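Local coordinates for glutathione transferase lambda1 (Populus trichocarpa, PDB 4PQH), which probably conjugates or transfers glutathione in detoxification, as a monomeric lambda-class glutathione transferase with a thioredoxin-like N-terminal domain, at residues E87-S92 and I96-S101; K72-P75 and P80-E83; R41-R46 and I55-I60. All blocks are in the same frame, centred on the assembly; numbering follows the deposited sequence.

Contact 1 (E87-S92 and I96-S101); sequences EVKGES and IKYIDS. With GSH (glutathione), chain C.
The backbones of Lys89 and Tyr98 run 9.4 Å apart between CA atoms, and those of Ser92 and Ile96 are 6.2 Å apart between CA atoms, one helical turn, where Ile96 N donates to Ser92 O at 3.0 Å. That bond belongs to the first turn of helix 92-102, which begins just after Glu91, the residue that follows strand 87-90. Ile96 CG2 also lies against Ser92 O.

The main side-chain contact is Lys89 over Tyr98. The lysine chain bends at chi2, chi3 and chi4, which folds its end back over the ring instead of letting it run out straight. CE sits above the ring centre, 3.4 Å from the centroid, as a CH-pi contact. NZ lies 4.0 Å from the same centroid and 29° off the ring normal, a cation-pi pair over the same face. The two side chains cross at about a right angle. The Tyr98 ring also stacks with His102.

The turn between strand and helix holds the gamma-glutamyl end of glutathione. Ser92 N donates to GSH O12 at 2.9 Å, and Ser92 OG donates to GSH O11 at 2.7 Å. Arg41 NH1 is a further partner of this hydroxyl. The GSH amine N1 donates to Glu91 OE2 at 2.8 Å. Glu91 is the N-cap residue, and the N-terminal end of helix 92-102 probably helps to stabilise the negative charge of the glutathione carboxylate O11/O12. This is the Glu-Ser glutathione site of the GST thioredoxin-like domain, built where the last sheet strand passes into the following helix.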
loop_
_atom_site.group_PDB
_atom_site.type_symbol
_atom_site.label_atom_id
_atom_site.label_comp_id
_atom_site.label_asym_id
_atom_site.label_seq_id
_atom_site.Cartn_x
_atom_site.Cartn_y
_atom_site.Cartn_z
ATOM N N GLU A 87 7.384 -18.752 -7.831
ATOM C CA GLU A 87 6.972 -17.721 -8.764
ATOM C C GLU A 87 7.272 -16.384 -8.115
ATOM O O GLU A 87 7.079 -16.223 -6.913
ATOM C CB GLU A 87 5.477 -17.842 -9.089
ATOM C CG GLU A 87 4.976 -16.846 -10.138
ATOM C CD GLU A 87 3.484 -16.978 -10.421
ATOM O OE1 GLU A 87 2.893 -18.019 -10.061
ATOM O OE2 GLU A 87 2.902 -16.035 -11.005
ATOM N N VAL A 88 7.783 -15.441 -8.899
ATOM C CA VAL A 88 7.896 -14.071 -8.440
ATOM C C VAL A 88 6.841 -13.264 -9.176
ATOM O O VAL A 88 6.756 -13.306 -10.406
ATOM C CB VAL A 88 9.288 -13.470 -8.680
ATOM C CG1 VAL A 88 9.317 -12.026 -8.202
ATOM C CG2 VAL A 88 10.353 -14.281 -7.959
ATOM N N LYS A 89 6.026 -12.548 -8.414
ATOM C CA LYS A 89 4.914 -11.801 -8.969
ATOM C C LYS A 89 5.043 -10.347 -8.565
ATOM O O LYS A 89 5.502 -10.043 -7.465
ATOM C CB LYS A 89 3.598 -12.349 -8.424
ATOM C CG LYS A 89 3.519 -13.863 -8.398
ATOM C CD LYS A 89 2.742 -14.332 -7.188
ATOM C CE LYS A 89 1.428 -13.586 -7.072
ATOM N NZ LYS A 89 0.592 -13.761 -8.292
ATOM N N GLY A 90 4.619 -9.448 -9.445
ATOM C CA GLY A 90 4.629 -8.031 -9.134
ATOM C C GLY A 90 3.239 -7.429 -9.143
ATOM O O GLY A 90 2.244 -8.156 -9.168
ATOM N N GLU A 91 3.199 -6.097 -9.136
ATOM C CA GLU A 91 1.983 -5.276 -9.132
ATOM C C GLU A 91 1.301 -5.241 -7.767
ATOM O O GLU A 91 0.635 -6.194 -7.358
ATOM C CB GLU A 91 0.998 -5.661 -10.244
ATOM C CG GLU A 91 1.483 -5.318 -11.650
ATOM C CD GLU A 91 1.764 -3.831 -11.842
ATOM O OE1 GLU A 91 2.471 -3.494 -12.810
ATOM O OE2 GLU A 91 1.280 -3.000 -11.041
ATOM N N SER A 92 1.478 -4.128 -7.066
ATOM C CA SER A 92 0.992 -3.988 -5.689
ATOM C C SER A 92 -0.472 -4.377 -5.471
ATOM O O SER A 92 -0.791 -5.068 -4.500
ATOM C CB SER A 92 1.256 -2.567 -5.184
ATOM O OG SER A 92 0.537 -1.599 -5.937
ATOM N N ILE A 96 -1.622 -7.502 -3.048
ATOM C CA ILE A 96 -2.414 -7.456 -1.823
ATOM C C ILE A 96 -3.592 -8.432 -1.928
ATOM O O ILE A 96 -3.927 -9.109 -0.952
ATOM C CB ILE A 96 -2.836 -6.019 -1.420
ATOM C CG1 ILE A 96 -3.862 -5.439 -2.395
ATOM C CG2 ILE A 96 -1.603 -5.125 -1.270
ATOM C CD1 ILE A 96 -4.264 -3.997 -2.066
ATOM N N LYS A 97 -4.192 -8.550 -3.108
ATOM C CA LYS A 97 -5.251 -9.540 -3.314
ATOM C C LYS A 97 -4.714 -10.967 -3.212
ATOM O O LYS A 97 -5.348 -11.840 -2.603
ATOM C CB LYS A 97 -5.951 -9.323 -4.658
ATOM C CG LYS A 97 -6.773 -8.047 -4.737
ATOM C CD LYS A 97 -7.379 -7.891 -6.119
ATOM C CE LYS A 97 -8.195 -6.617 -6.228
ATOM N NZ LYS A 97 -8.610 -6.361 -7.634
ATOM N N TYR A 98 -3.534 -11.192 -3.776
ATOM C CA TYR A 98 -2.913 -12.506 -3.767
ATOM C C TYR A 98 -2.561 -12.958 -2.351
ATOM O O TYR A 98 -2.892 -14.077 -1.952
ATOM C CB TYR A 98 -1.669 -12.510 -4.667
ATOM C CG TYR A 98 -0.983 -13.854 -4.682
ATOM C CD1 TYR A 98 -1.377 -14.845 -5.570
ATOM C CD2 TYR A 98 0.043 -14.139 -3.789
ATOM C CE1 TYR A 98 -0.758 -16.082 -5.571
ATOM C CE2 TYR A 98 0.662 -15.363 -3.783
ATOM C CZ TYR A 98 0.264 -16.331 -4.677
ATOM O OH TYR A 98 0.894 -17.552 -4.675
ATOM N N ILE A 99 -1.905 -12.092 -1.586
ATOM C CA ILE A 99 -1.554 -12.435 -0.214
ATOM C C ILE A 99 -2.808 -12.703 0.614
ATOM O O ILE A 99 -2.863 -13.662 1.388
ATOM C CB ILE A 99 -0.674 -11.348 0.441
ATOM C CG1 ILE A 99 0.726 -11.398 -0.174
ATOM C CG2 ILE A 99 -0.610 -11.551 1.961
ATOM C CD1 ILE A 99 1.651 -10.322 0.321
ATOM N N ASP A 100 -3.828 -11.881 0.410
ATOM C CA ASP A 100 -5.064 -12.029 1.162
ATOM C C ASP A 100 -5.691 -13.403 0.959
ATOM O O ASP A 100 -6.317 -13.944 1.875
ATOM C CB ASP A 100 -6.057 -10.941 0.764
ATOM C CG ASP A 100 -7.299 -10.935 1.633
ATOM O OD1 ASP A 100 -7.181 -11.094 2.874
ATOM O OD2 ASP A 100 -8.399 -10.762 1.066
ATOM N N SER A 101 -5.503 -13.968 -0.228
ATOM C CA SER A 101 -6.194 -15.184 -0.625
ATOM C C SER A 101 -5.311 -16.422 -0.671
ATOM O O SER A 101 -5.760 -17.481 -1.101
ATOM C CB SER A 101 -6.891 -14.983 -1.972
ATOM O OG SER A 101 -5.948 -14.758 -2.999
HETATM N N1 GSH C . 2.475 -0.447 -10.769
HETATM C CA1 GSH C . 3.511 -0.833 -9.830
HETATM C C1 GSH C . 2.820 -1.374 -8.613
HETATM O O11 GSH C . 1.640 -1.029 -8.386
HETATM O O12 GSH C . 3.407 -2.169 -7.856
HETATM C CB1 GSH C . 4.385 0.372 -9.471
HETATM C CG1 GSH C . 5.650 -0.010 -8.704
HETATM C CD1 GSH C . 6.593 1.172 -8.651
HETATM O OE1 GSH C . 6.353 2.278 -9.490
HETATM N N2 GSH C . 7.631 1.130 -7.812
HETATM C CA2 GSH C . 8.670 2.144 -7.941
HETATM C C2 GSH C . 9.965 1.548 -8.397
HETATM O O2 GSH C . 10.282 0.220 -8.077
HETATM C CB2 GSH C . 8.937 2.855 -6.624
HETATM S SG2 GSH C . 7.650 4.032 -6.133
HETATM N N3 GSH C . 10.794 2.317 -9.098
HETATM C CA3 GSH C . 12.090 1.795 -9.486
HETATM C C3 GSH C . 12.301 1.874 -10.977
HETATM O O31 GSH C . 13.410 1.578 -11.472
HETATM O O32 GSH C . 11.371 2.223 -11.736
#

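Contact 2 (K72-P75 and P80-E83); sequences KVYP and PSLE
The thioredoxin-like domain of glutathione transferases has a cis-proline at the start of its third sheet strand, and Tyr74 and Ser81 meet beside it. Pro80 follows a cis peptide bond and lines the glutathione pocket. Strand 81-84 starts just after it, and residues 72-75 lead out of helix 67-73.

Tyr74 lays one ring face against Ser81. Its CG is anti to the backbone N (chi1 -171°), which carries the ring over the strand. Ser81 CB stands 3.8 Å from the ring centroid and 17° off the normal, a CH-pi contact displaced toward the rim. The CG end of the ring is nearest, with Tyr74 CG 3.7 Å from Ser81 CB.

The serine hydroxyl serves a different partner. Ser81 OG is hydrogen-bonded to Tyr69 OH of helix 67-73, so the buried polar group is satisfied while its CB packs on the ring. Val73 adds a looser touch, and its side chain also packs on Tyr31 of the neighbouring strand 28-32. Here Val73 CG1 comes to 4.3 Å from Ser81 OG.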
loop_
_atom_site.group_PDB
_atom_site.type_symbol
_atom_site.label_atom_id
_atom_site.label_comp_id
_atom_site.label_asym_id
_atom_site.label_seq_id
_atom_site.Cartn_x
_atom_site.Cartn_y
_atom_site.Cartn_z
ATOM N N LYS A 72 18.037 -11.940 -11.186
ATOM C CA LYS A 72 17.715 -13.231 -10.577
ATOM C C LYS A 72 16.338 -13.300 -9.931
ATOM O O LYS A 72 15.804 -14.388 -9.716
ATOM C CB LYS A 72 18.771 -13.601 -9.536
ATOM C CG LYS A 72 20.160 -13.774 -10.112
ATOM C CD LYS A 72 21.189 -13.888 -9.007
ATOM C CE LYS A 72 20.711 -14.831 -7.921
ATOM N NZ LYS A 72 21.812 -15.221 -7.004
ATOM N N VAL A 73 15.769 -12.146 -9.613
ATOM C CA VAL A 73 14.520 -12.114 -8.863
ATOM C C VAL A 73 13.344 -11.607 -9.689
ATOM O O VAL A 73 12.365 -12.325 -9.893
ATOM C CB VAL A 73 14.652 -11.253 -7.597
ATOM C CG1 VAL A 73 13.335 -11.225 -6.847
ATOM C CG2 VAL A 73 15.760 -11.785 -6.705
ATOM N N TYR A 74 13.444 -10.372 -10.168
ATOM C CA TYR A 74 12.311 -9.714 -10.809
ATOM C C TYR A 74 12.770 -8.819 -11.967
ATOM O O TYR A 74 13.151 -7.664 -11.767
ATOM C CB TYR A 74 11.515 -8.926 -9.755
ATOM C CG TYR A 74 10.199 -8.356 -10.234
ATOM C CD1 TYR A 74 9.189 -9.183 -10.712
ATOM C CD2 TYR A 74 9.956 -6.992 -10.180
ATOM C CE1 TYR A 74 7.986 -8.662 -11.147
ATOM C CE2 TYR A 74 8.752 -6.463 -10.610
ATOM C CZ TYR A 74 7.772 -7.302 -11.092
ATOM O OH TYR A 74 6.582 -6.774 -11.528
ATOM N N PRO A 75 12.742 -9.366 -13.193
ATOM C CA PRO A 75 13.173 -8.642 -14.399
ATOM C C PRO A 75 12.563 -7.243 -14.631
ATOM O O PRO A 75 13.301 -6.372 -15.089
ATOM C CB PRO A 75 12.804 -9.606 -15.531
ATOM C CG PRO A 75 12.940 -10.952 -14.905
ATOM C CD PRO A 75 12.423 -10.775 -13.492
ATOM N N PRO A 80 6.962 -3.312 -5.356
ATOM C CA PRO A 80 7.211 -4.611 -4.723
ATOM C C PRO A 80 7.154 -5.785 -5.683
ATOM O O PRO A 80 6.547 -5.713 -6.751
ATOM C CB PRO A 80 6.046 -4.736 -3.740
ATOM C CG PRO A 80 4.932 -4.022 -4.433
ATOM C CD PRO A 80 5.583 -2.846 -5.123
ATOM N N SER A 81 7.786 -6.874 -5.272
ATOM C CA SER A 81 7.552 -8.170 -5.880
ATOM C C SER A 81 7.511 -9.210 -4.762
ATOM O O SER A 81 8.103 -9.014 -3.694
ATOM C CB SER A 81 8.613 -8.504 -6.931
ATOM O OG SER A 81 9.885 -8.723 -6.350
ATOM N N LEU A 82 6.798 -10.301 -5.014
ATOM C CA LEU A 82 6.609 -11.346 -4.023
ATOM C C LEU A 82 7.095 -12.662 -4.594
ATOM O O LEU A 82 6.626 -13.098 -5.648
ATOM C CB LEU A 82 5.133 -11.468 -3.645
ATOM C CG LEU A 82 4.807 -12.536 -2.596
ATOM C CD1 LEU A 82 5.360 -12.139 -1.233
ATOM C CD2 LEU A 82 3.309 -12.785 -2.534
ATOM N N GLU A 83 8.048 -13.271 -3.893
ATOM C CA GLU A 83 8.563 -14.590 -4.214
ATOM C C GLU A 83 7.829 -15.585 -3.332
ATOM O O GLU A 83 7.950 -15.552 -2.104
ATOM C CB GLU A 83 10.059 -14.630 -3.917
ATOM C CG GLU A 83 10.719 -15.974 -4.098
ATOM C CD GLU A 83 12.127 -15.994 -3.532
ATOM O OE1 GLU A 83 12.675 -14.900 -3.282
ATOM O OE2 GLU A 83 12.680 -17.094 -3.327
#

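Contact 3 (R41-R46 and I55-I60); sequences RVWITR and IKLVPI
Arg46 grips the backbone carbonyl of Ile55 side-on with two nitrogens. NE donates to Ile55 O at 2.8 Å, and NH2 to the same oxygen at 3.1 Å. The NE bond is the straighter at its hydrogen, 155°. The oxygen lies close to the guanidinium plane for both, while NH2 approaches it nearly along the C=O axis and NE comes in tilted from the carbonyl plane. The side chain leaves the helix with CG anti to the backbone N (chi1 162°) and stays extended to NE, which spans the gap to the strand. Arg46 NH2 also forms a salt bridge with Glu8, so the buried charge has a carboxylate mate. A leucine in place of Arg46 would probably leave Ile55 O without its two donors and Glu8 without its charge mate.

Leu57 CG sits over the centre of one guanidinium face, 3.7 Å from Arg46 CZ. Ile55 packs along the arginine stem, its CB 4.0 Å from Arg46 CD, and the two side chains slide past each other in opposite directions.

The aromatic contact is made by Trp43 and Leu57. Leu57 CD1 lies over one face of the indole, 4.1 Å from the centroid of the five-membered ring and toward the rim, and touches Trp43 NE1 at 3.8 Å. The leucine meets the tryptophan side chain nearly at right angles. Leu57 thus covers the guanidinium with CG and the indole with CD1.

The axes of helix 41-46 and strand 55-59 pass 10.5 Å apart at 150°, near antiparallel. This is the helix-on-sheet packing of the beta-alpha-beta unit, strands 28-32 and 55-59 with helix 37-48, that opens the thioredoxin fold.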
loop_
_atom_site.group_PDB
_atom_site.type_symbol
_atom_site.label_atom_id
_atom_site.label_comp_id
_atom_site.label_asym_id
_atom_site.label_seq_id
_atom_site.Cartn_x
_atom_site.Cartn_y
_atom_site.Cartn_z
ATOM N N ARG A 41 1.848 -0.879 0.530
ATOM C CA ARG A 41 0.553 -1.569 0.427
ATOM C C ARG A 41 0.676 -3.032 0.796
ATOM O O ARG A 41 -0.146 -3.576 1.540
ATOM C CB ARG A 41 0.033 -1.509 -1.008
ATOM C CG ARG A 41 -0.487 -0.158 -1.463
ATOM C CD ARG A 41 -0.951 -0.255 -2.914
ATOM N NE ARG A 41 -1.733 0.904 -3.349
ATOM C CZ ARG A 41 -1.876 1.285 -4.615
ATOM N NH1 ARG A 41 -1.268 0.621 -5.592
ATOM N NH2 ARG A 41 -2.632 2.335 -4.900
ATOM N N VAL A 42 1.709 -3.671 0.275
ATOM C CA VAL A 42 1.865 -5.110 0.429
ATOM C C VAL A 42 2.408 -5.445 1.816
ATOM O O VAL A 42 2.002 -6.425 2.446
ATOM C CB VAL A 42 2.777 -5.692 -0.685
ATOM C CG1 VAL A 42 2.689 -7.202 -0.691
ATOM C CG2 VAL A 42 2.345 -5.157 -2.052
ATOM N N TRP A 43 3.307 -4.602 2.301
ATOM C CA TRP A 43 3.843 -4.725 3.646
ATOM C C TRP A 43 2.710 -4.611 4.688
ATOM O O TRP A 43 2.644 -5.399 5.646
ATOM C CB TRP A 43 4.896 -3.640 3.838
ATOM C CG TRP A 43 5.618 -3.619 5.143
ATOM C CD1 TRP A 43 5.504 -4.498 6.185
ATOM C CD2 TRP A 43 6.584 -2.643 5.543
ATOM N NE1 TRP A 43 6.351 -4.122 7.209
ATOM C CE2 TRP A 43 7.019 -2.985 6.837
ATOM C CE3 TRP A 43 7.129 -1.514 4.922
ATOM C CZ2 TRP A 43 7.969 -2.230 7.529
ATOM C CZ3 TRP A 43 8.071 -0.763 5.611
ATOM C CH2 TRP A 43 8.481 -1.126 6.899
ATOM N N ILE A 44 1.816 -3.641 4.505
ATOM C CA ILE A 44 0.654 -3.497 5.389
ATOM C C ILE A 44 -0.199 -4.757 5.351
ATOM O O ILE A 44 -0.658 -5.233 6.393
ATOM C CB ILE A 44 -0.228 -2.286 5.008
ATOM C CG1 ILE A 44 0.530 -0.970 5.184
ATOM C CG2 ILE A 44 -1.488 -2.280 5.877
ATOM C CD1 ILE A 44 -0.070 0.165 4.376
ATOM N N THR A 45 -0.421 -5.308 4.165
ATOM C CA THR A 45 -1.233 -6.521 4.031
ATOM C C THR A 45 -0.637 -7.681 4.819
ATOM O O THR A 45 -1.329 -8.348 5.590
ATOM C CB THR A 45 -1.444 -6.892 2.557
ATOM O OG1 THR A 45 -2.082 -5.794 1.894
ATOM C CG2 THR A 45 -2.348 -8.121 2.440
ATOM N N ARG A 46 0.658 -7.901 4.651
ATOM C CA ARG A 46 1.407 -8.870 5.436
ATOM C C ARG A 46 1.183 -8.695 6.933
ATOM O O ARG A 46 0.818 -9.643 7.630
ATOM C CB ARG A 46 2.897 -8.746 5.099
ATOM C CG ARG A 46 3.878 -9.364 6.099
ATOM C CD ARG A 46 5.286 -8.861 5.759
ATOM N NE ARG A 46 6.387 -9.465 6.506
ATOM C CZ ARG A 46 6.970 -8.907 7.567
ATOM N NH1 ARG A 46 6.523 -7.754 8.049
ATOM N NH2 ARG A 46 7.992 -9.509 8.159
ATOM N N ILE A 55 6.417 -14.201 5.926
ATOM C CA ILE A 55 6.895 -13.432 4.783
ATOM C C ILE A 55 8.090 -12.587 5.189
ATOM O O ILE A 55 7.972 -11.671 6.002
ATOM C CB ILE A 55 5.773 -12.538 4.218
ATOM C CG1 ILE A 55 4.590 -13.409 3.761
ATOM C CG2 ILE A 55 6.310 -11.650 3.100
ATOM C CD1 ILE A 55 3.366 -12.629 3.346
ATOM N N LYS A 56 9.249 -12.912 4.626
ATOM C CA LYS A 56 10.470 -12.194 4.957
ATOM C C LYS A 56 10.589 -10.918 4.131
ATOM O O LYS A 56 10.407 -10.942 2.912
ATOM C CB LYS A 56 11.688 -13.083 4.719
ATOM C CG LYS A 56 13.015 -12.414 5.043
ATOM C CD LYS A 56 14.180 -13.324 4.694
ATOM C CE LYS A 56 15.120 -13.499 5.875
ATOM N NZ LYS A 56 16.186 -14.504 5.597
ATOM N N LEU A 57 10.874 -9.805 4.802
ATOM C CA LEU A 57 11.123 -8.544 4.113
ATOM C C LEU A 57 12.524 -8.526 3.516
ATOM O O LEU A 57 13.495 -8.857 4.192
ATOM C CB LEU A 57 10.973 -7.366 5.071
ATOM C CG LEU A 57 9.596 -7.133 5.690
ATOM C CD1 LEU A 57 9.641 -5.876 6.536
ATOM C CD2 LEU A 57 8.528 -7.019 4.617
ATOM N N VAL A 58 12.617 -8.153 2.245
ATOM C CA VAL A 58 13.909 -7.918 1.607
ATOM C C VAL A 58 13.930 -6.498 1.054
ATOM O O VAL A 58 13.473 -6.247 -0.066
ATOM C CB VAL A 58 14.207 -8.927 0.479
ATOM C CG1 VAL A 58 15.599 -8.678 -0.100
ATOM C CG2 VAL A 58 14.111 -10.348 0.996
ATOM N N PRO A 59 14.431 -5.551 1.855
ATOM C CA PRO A 59 14.475 -4.155 1.415
ATOM C C PRO A 59 15.698 -3.872 0.562
ATOM O O PRO A 59 16.809 -4.296 0.893
ATOM C CB PRO A 59 14.535 -3.376 2.727
ATOM C CG PRO A 59 15.186 -4.317 3.692
ATOM C CD PRO A 59 14.857 -5.714 3.257
ATOM N N ILE A 60 15.479 -3.164 -0.540
ATOM C CA ILE A 60 16.574 -2.765 -1.407
ATOM C C ILE A 60 16.596 -1.249 -1.541
ATOM O O ILE A 60 15.599 -0.569 -1.283
ATOM C CB ILE A 60 16.499 -3.452 -2.797
ATOM C CG1 ILE A 60 15.275 -2.977 -3.585
ATOM C CG2 ILE A 60 16.509 -4.975 -2.654
ATOM C CD1 ILE A 60 15.218 -3.524 -5.004
#

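All three contacts lie in the N-terminal domain and reach one mixed sheet, ordered 55-59, 28-32, 81-84, 87-90. Contacts 1 and 2 have centres 11 Å apart and join through neighbouring strands 81-84 and 87-90, where Leu82 N lies 2.8 Å from Lys89 O, a probable hydrogen bond. Contact 3 meets contact 1 between helices: Ile99 CD1 is 3.4 Å from Val42 CG1. Arg41 NH1 lies 2.9 Å from Ser92 OG, probably a hydrogen bond tying helix 37-48 to the glutathione-binding serine. Pro80 of contact 2 also packs on Val42. Contact 1 holds glutathione directly, and Pro80 touches it. In contact 3, the Trp43 side chain lies about 8 Å from that of Cys36, the covalent glutathione site.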